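PDB 4Q20: sensor protein DivL from Caulobacter crescentus, which is a membrane-bound sensor kinase of a two-component system, required for cell division and growth, that phosphorylates the regulator CtrA. Local coordinates for residues G134-A139 / R169-G174; G175-S180 / L190-T195. One frame throughout, in Å; residues are numbered along the deposited sequence.

Contact 1: residues G134-A139 / R169-G174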
loop_
_atom_site.group_PDB
_atom_site.type_symbol
_atom_site.label_atom_id
_atom_site.label_comp_id
_atom_site.label_asym_id
_atom_site.label_seq_id
_atom_site.Cartn_x
_atom_site.Cartn_y
_atom_site.Cartn_z
ATOM N N GLY A 134 12.932 14.654 -12.651
ATOM C CA GLY A 134 14.258 14.051 -12.579
ATOM C C GLY A 134 15.271 14.649 -13.543
ATOM O O GLY A 134 16.384 14.130 -13.656
ATOM N N GLY A 135 14.886 15.731 -14.234
ATOM C CA GLY A 135 15.719 16.449 -15.203
ATOM C C GLY A 135 16.189 15.603 -16.370
ATOM O O GLY A 135 17.311 15.776 -16.850
ATOM N N VAL A 136 15.329 14.682 -16.830
ATOM C CA VAL A 136 15.598 13.731 -17.920
ATOM C C VAL A 136 14.731 14.093 -19.151
ATOM O O VAL A 136 13.640 14.651 -19.008
ATOM C CB VAL A 136 15.367 12.252 -17.439
ATOM C CG1 VAL A 136 15.606 11.239 -18.553
ATOM C CG2 VAL A 136 16.240 11.912 -16.232
ATOM N N THR A 137 15.248 13.789 -20.352
ATOM C CA THR A 137 14.604 14.006 -21.646
ATOM C C THR A 137 14.014 12.690 -22.138
ATOM O O THR A 137 14.753 11.719 -22.300
ATOM C CB THR A 137 15.627 14.578 -22.679
ATOM O OG1 THR A 137 16.299 15.715 -22.127
ATOM C CG2 THR A 137 14.980 14.958 -24.015
ATOM N N LEU A 138 12.697 12.664 -22.383
ATOM C CA LEU A 138 11.989 11.517 -22.947
ATOM C C LEU A 138 11.862 11.682 -24.443
ATOM O O LEU A 138 11.213 12.619 -24.900
ATOM C CB LEU A 138 10.594 11.351 -22.341
ATOM C CG LEU A 138 10.443 10.493 -21.102
ATOM C CD1 LEU A 138 9.048 10.636 -20.540
ATOM C CD2 LEU A 138 10.729 9.023 -21.394
ATOM N N ALA A 139 12.448 10.769 -25.204
ATOM C CA ALA A 139 12.393 10.806 -26.660
ATOM C C ALA A 139 11.634 9.609 -27.236
ATOM O O ALA A 139 11.626 8.535 -26.625
ATOM C CB ALA A 139 13.805 10.846 -27.233
ATOM N N ARG A 169 14.341 5.993 -13.228
ATOM C CA ARG A 169 14.922 5.747 -11.909
ATOM C C ARG A 169 16.435 5.528 -11.978
ATOM O O ARG A 169 17.130 5.816 -11.004
ATOM C CB ARG A 169 14.242 4.530 -11.250
ATOM C CG ARG A 169 12.928 4.880 -10.546
ATOM C CD ARG A 169 12.364 3.716 -9.754
ATOM N NE ARG A 169 11.885 2.639 -10.626
ATOM C CZ ARG A 169 10.612 2.443 -10.956
ATOM N NH1 ARG A 169 9.660 3.237 -10.473
ATOM N NH2 ARG A 169 10.279 1.445 -11.765
ATOM N N GLN A 170 16.932 5.016 -13.118
ATOM C CA GLN A 170 18.338 4.701 -13.383
ATOM C C GLN A 170 19.105 5.877 -14.017
ATOM O O GLN A 170 20.327 5.957 -13.848
ATOM C CB GLN A 170 18.426 3.487 -14.335
ATOM C CG GLN A 170 18.038 2.135 -13.744
ATOM C CD GLN A 170 18.817 1.020 -14.421
ATOM O OE1 GLN A 170 18.559 0.640 -15.577
ATOM N NE2 GLN A 170 19.831 0.505 -13.734
ATOM N N THR A 171 18.404 6.749 -14.792
ATOM C CA THR A 171 18.984 7.885 -15.525
ATOM C C THR A 171 19.233 9.113 -14.603
ATOM O O THR A 171 18.319 9.542 -13.888
ATOM C CB THR A 171 18.098 8.247 -16.728
ATOM O OG1 THR A 171 17.816 7.057 -17.469
ATOM C CG2 THR A 171 18.747 9.248 -17.653
ATOM N N PRO A 172 20.460 9.700 -14.629
ATOM C CA PRO A 172 20.718 10.885 -13.800
ATOM C C PRO A 172 20.205 12.173 -14.477
ATOM O O PRO A 172 19.863 12.127 -15.665
ATOM C CB PRO A 172 22.247 10.879 -13.660
ATOM C CG PRO A 172 22.746 10.215 -14.889
ATOM C CD PRO A 172 21.657 9.326 -15.419
ATOM N N PRO A 173 20.140 13.333 -13.772
ATOM C CA PRO A 173 19.647 14.553 -14.433
ATOM C C PRO A 173 20.584 15.001 -15.559
ATOM O O PRO A 173 21.810 14.985 -15.407
ATOM C CB PRO A 173 19.564 15.579 -13.297
ATOM C CG PRO A 173 20.487 15.079 -12.256
ATOM C CD PRO A 173 20.473 13.587 -12.353
ATOM N N GLY A 174 19.983 15.348 -16.691
ATOM C CA GLY A 174 20.691 15.719 -17.909
ATOM C C GLY A 174 20.707 14.572 -18.900
ATOM O O GLY A 174 21.006 14.771 -20.078
#

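Contact 2: residues G175-S180 / L190-T195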
loop_
_atom_site.group_PDB
_atom_site.type_symbol
_atom_site.label_atom_id
_atom_site.label_comp_id
_atom_site.label_asym_id
_atom_site.label_seq_id
_atom_site.Cartn_x
_atom_site.Cartn_y
_atom_site.Cartn_z
ATOM N N GLY A 175 20.354 13.377 -18.421
ATOM C CA GLY A 175 20.301 12.158 -19.220
ATOM C C GLY A 175 19.119 12.077 -20.165
ATOM O O GLY A 175 18.286 12.987 -20.219
ATOM N N ARG A 176 19.047 10.971 -20.920
ATOM C CA ARG A 176 17.996 10.710 -21.903
ATOM C C ARG A 176 17.462 9.279 -21.803
ATOM O O ARG A 176 18.226 8.326 -21.600
ATOM C CB ARG A 176 18.524 10.966 -23.326
ATOM C CG ARG A 176 17.494 10.805 -24.445
ATOM C CD ARG A 176 18.158 10.926 -25.807
ATOM N NE ARG A 176 17.401 11.793 -26.712
ATOM C CZ ARG A 176 17.527 13.117 -26.780
ATOM N NH1 ARG A 176 18.366 13.755 -25.969
ATOM N NH2 ARG A 176 16.791 13.816 -27.632
ATOM N N VAL A 177 16.140 9.149 -21.989
ATOM C CA VAL A 177 15.386 7.895 -22.039
ATOM C C VAL A 177 14.678 7.881 -23.402
ATOM O O VAL A 177 13.914 8.797 -23.713
ATOM C CB VAL A 177 14.420 7.705 -20.834
ATOM C CG1 VAL A 177 13.516 6.495 -21.030
ATOM C CG2 VAL A 177 15.193 7.585 -19.522
ATOM N N THR A 178 14.962 6.869 -24.224
ATOM C CA THR A 178 14.392 6.784 -25.563
ATOM C C THR A 178 13.452 5.599 -25.705
ATOM O O THR A 178 13.796 4.490 -25.307
ATOM C CB THR A 178 15.520 6.703 -26.632
ATOM O OG1 THR A 178 16.642 7.505 -26.225
ATOM C CG2 THR A 178 15.033 7.103 -28.037
ATOM N N LEU A 179 12.287 5.849 -26.313
ATOM C CA LEU A 179 11.243 4.881 -26.651
ATOM C C LEU A 179 11.248 4.682 -28.143
ATOM O O LEU A 179 10.871 5.603 -28.868
ATOM C CB LEU A 179 9.853 5.397 -26.223
ATOM C CG LEU A 179 9.469 5.352 -24.767
ATOM C CD1 LEU A 179 9.732 6.699 -24.098
ATOM C CD2 LEU A 179 8.000 5.091 -24.647
ATOM N N SER A 180 11.672 3.520 -28.620
ATOM C CA SER A 180 11.706 3.265 -30.066
ATOM C C SER A 180 10.975 1.962 -30.439
ATOM O O SER A 180 10.729 1.107 -29.584
ATOM C CB SER A 180 13.148 3.227 -30.581
ATOM O OG SER A 180 13.956 2.319 -29.849
ATOM N N LEU A 190 10.022 -3.363 -29.443
ATOM C CA LEU A 190 9.856 -2.110 -28.707
ATOM C C LEU A 190 11.069 -1.929 -27.803
ATOM O O LEU A 190 11.345 -2.800 -26.982
ATOM C CB LEU A 190 8.537 -2.115 -27.890
ATOM C CG LEU A 190 7.254 -2.516 -28.647
ATOM C CD1 LEU A 190 6.112 -2.702 -27.705
ATOM C CD2 LEU A 190 6.878 -1.507 -29.710
ATOM N N ASP A 191 11.827 -0.846 -27.980
ATOM C CA ASP A 191 13.021 -0.631 -27.160
ATOM C C ASP A 191 12.859 0.553 -26.217
ATOM O O ASP A 191 12.203 1.534 -26.558
ATOM C CB ASP A 191 14.275 -0.424 -28.032
ATOM C CG ASP A 191 14.482 -1.454 -29.127
ATOM O OD1 ASP A 191 15.154 -2.473 -28.855
ATOM O OD2 ASP A 191 14.028 -1.203 -30.288
ATOM N N VAL A 192 13.432 0.449 -25.017
ATOM C CA VAL A 192 13.429 1.526 -24.027
ATOM C C VAL A 192 14.881 1.637 -23.552
ATOM O O VAL A 192 15.360 0.858 -22.717
ATOM C CB VAL A 192 12.390 1.391 -22.871
ATOM C CG1 VAL A 192 12.527 2.548 -21.886
ATOM C CG2 VAL A 192 10.966 1.321 -23.415
ATOM N N SER A 193 15.596 2.565 -24.181
ATOM C CA SER A 193 17.011 2.831 -23.955
ATOM C C SER A 193 17.184 3.957 -22.932
ATOM O O SER A 193 16.348 4.852 -22.842
ATOM C CB SER A 193 17.674 3.192 -25.276
ATOM O OG SER A 193 18.931 3.809 -25.057
ATOM N N ASP A 194 18.247 3.891 -22.140
ATOM C CA ASP A 194 18.527 4.928 -21.154
ATOM C C ASP A 194 20.019 5.203 -21.099
ATOM O O ASP A 194 20.825 4.298 -21.308
ATOM C CB ASP A 194 17.955 4.606 -19.753
ATOM C CG ASP A 194 18.465 3.341 -19.076
ATOM O OD1 ASP A 194 19.561 3.403 -18.444
ATOM O OD2 ASP A 194 17.716 2.302 -19.089
ATOM N N THR A 195 20.377 6.469 -20.825
ATOM C CA THR A 195 21.773 6.905 -20.744
ATOM C C THR A 195 22.215 6.892 -19.274
ATOM O O THR A 195 23.131 7.624 -18.879
ATOM C CB THR A 195 21.957 8.284 -21.423
ATOM O OG1 THR A 195 21.275 9.290 -20.664
ATOM C CG2 THR A 195 21.494 8.296 -22.877
#

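Contact 1: residues G134-A139 / R169-G174
V136 lays both of its methyl branches over the methyl group of T171, with V136 CG1 3.8 Å and V136 CG2 3.9 Å from T171 CG2. With chi1 at 179°, V136 CG2 stands beside the backbone N and CG1 beside the carbonyl carbon, and the pair is turned so that both face the T171 methyl from the same side. V136 CG2 also reaches the backbone beyond, coming within 3.7 Å of P172 O. Threonine suits this place because its beta carbon divides the work: CG2 faces the valine, while OG1, beside the backbone N, is hydrogen-bonded back to A167 O in helix 153-170. The buried hydroxyl is thus satisfied within its own helix end, and the valine meets the methyl rather than the hydroxyl of T171.

Beyond this apolar patch the two loops meet through their backbones. G174 N donates to G135 O over 2.7 Å, a nearly straight bond (166° at the hydrogen) whose donor stands tilted from the carbonyl plane. P173 has no N-H to give, yet its alpha carbon makes a CA-H...O contact with G134 O at 3.4 Å and its CB approaches the same oxygen to 3.5 Å. G135, with positive phi, is the C-prime residue of the Schellman motif that ends helix 116-133; having no beta carbon, it also lets the P173 ring come close. G174 likewise has positive phi, which suits glycine, and leads the chain into strand 176-183.

The contact therefore joins the exit of one helix to the loop after another in the histidine kinase region. With one backbone hydrogen bond and a small methyl contact between them, the segments are held largely by backbone shape, while the T171 hydroxyl is spent on A167 O and leaves its methyl for V136.

Contact 2: residues G175-S180 / L190-T195
Strand segments 176-180 and 190-194 run antiparallel at 167°, their axes 4.6 Å apart. T178 with S193 and S180 with D191 are hydrogen-bonded pairs, each joined by two N-H...O bonds such as T178 N to S193 O at 2.8 Å; V177 with D194 and L179 with V192 are the non-hydrogen-bonded pairs between and beside them. At the far end T195 N still bonds R176 O, but the return bond, R176 N to T195 OG1 (2.8 Å, 169°), goes to a side chain. A chi1 of 68° sets this hydroxyl between the threonine's own N and carbonyl carbon, where it replaces a backbone acceptor. The strands form a hairpin in the mixed sheet of the GHKL ATPase fold, and D194, T195 and G196 open a sequence matching the family's D-x-G-x-G signature. V177 CG1 and V192 CG1 meet at 4.2 Å; with L179 they pack against helix 153-170, on A167 and L168, L163 and V164, where apolar side chains suit a buried sheet face. The other face is polar and partly exposed: S180 OG rests 3.3 Å from D191 CB, while D191 OD1 turns elsewhere, to a salt bridge with R189 and a hydrogen bond with T250.

The two contacts follow one another along the chain: contact 1 closes at G174 and contact 2 opens at the next residue. Their centres lie 10 Å apart, and both reach the same mixed sheet, where strand 137-141 runs parallel to strand 176-183 and strand 187-194 continues it antiparallel. A139 joins them directly, probably by two backbone hydrogen bonds, A139 N to V177 O and A139 O to L179 N. T171, from the loop after helix 153-170, packs its OG1 against both V177 and D194. So the end of helix 153-170, strand 137-141 and the hairpin 176-194 pack together toward one edge of the sheet in the ATPase-like domain.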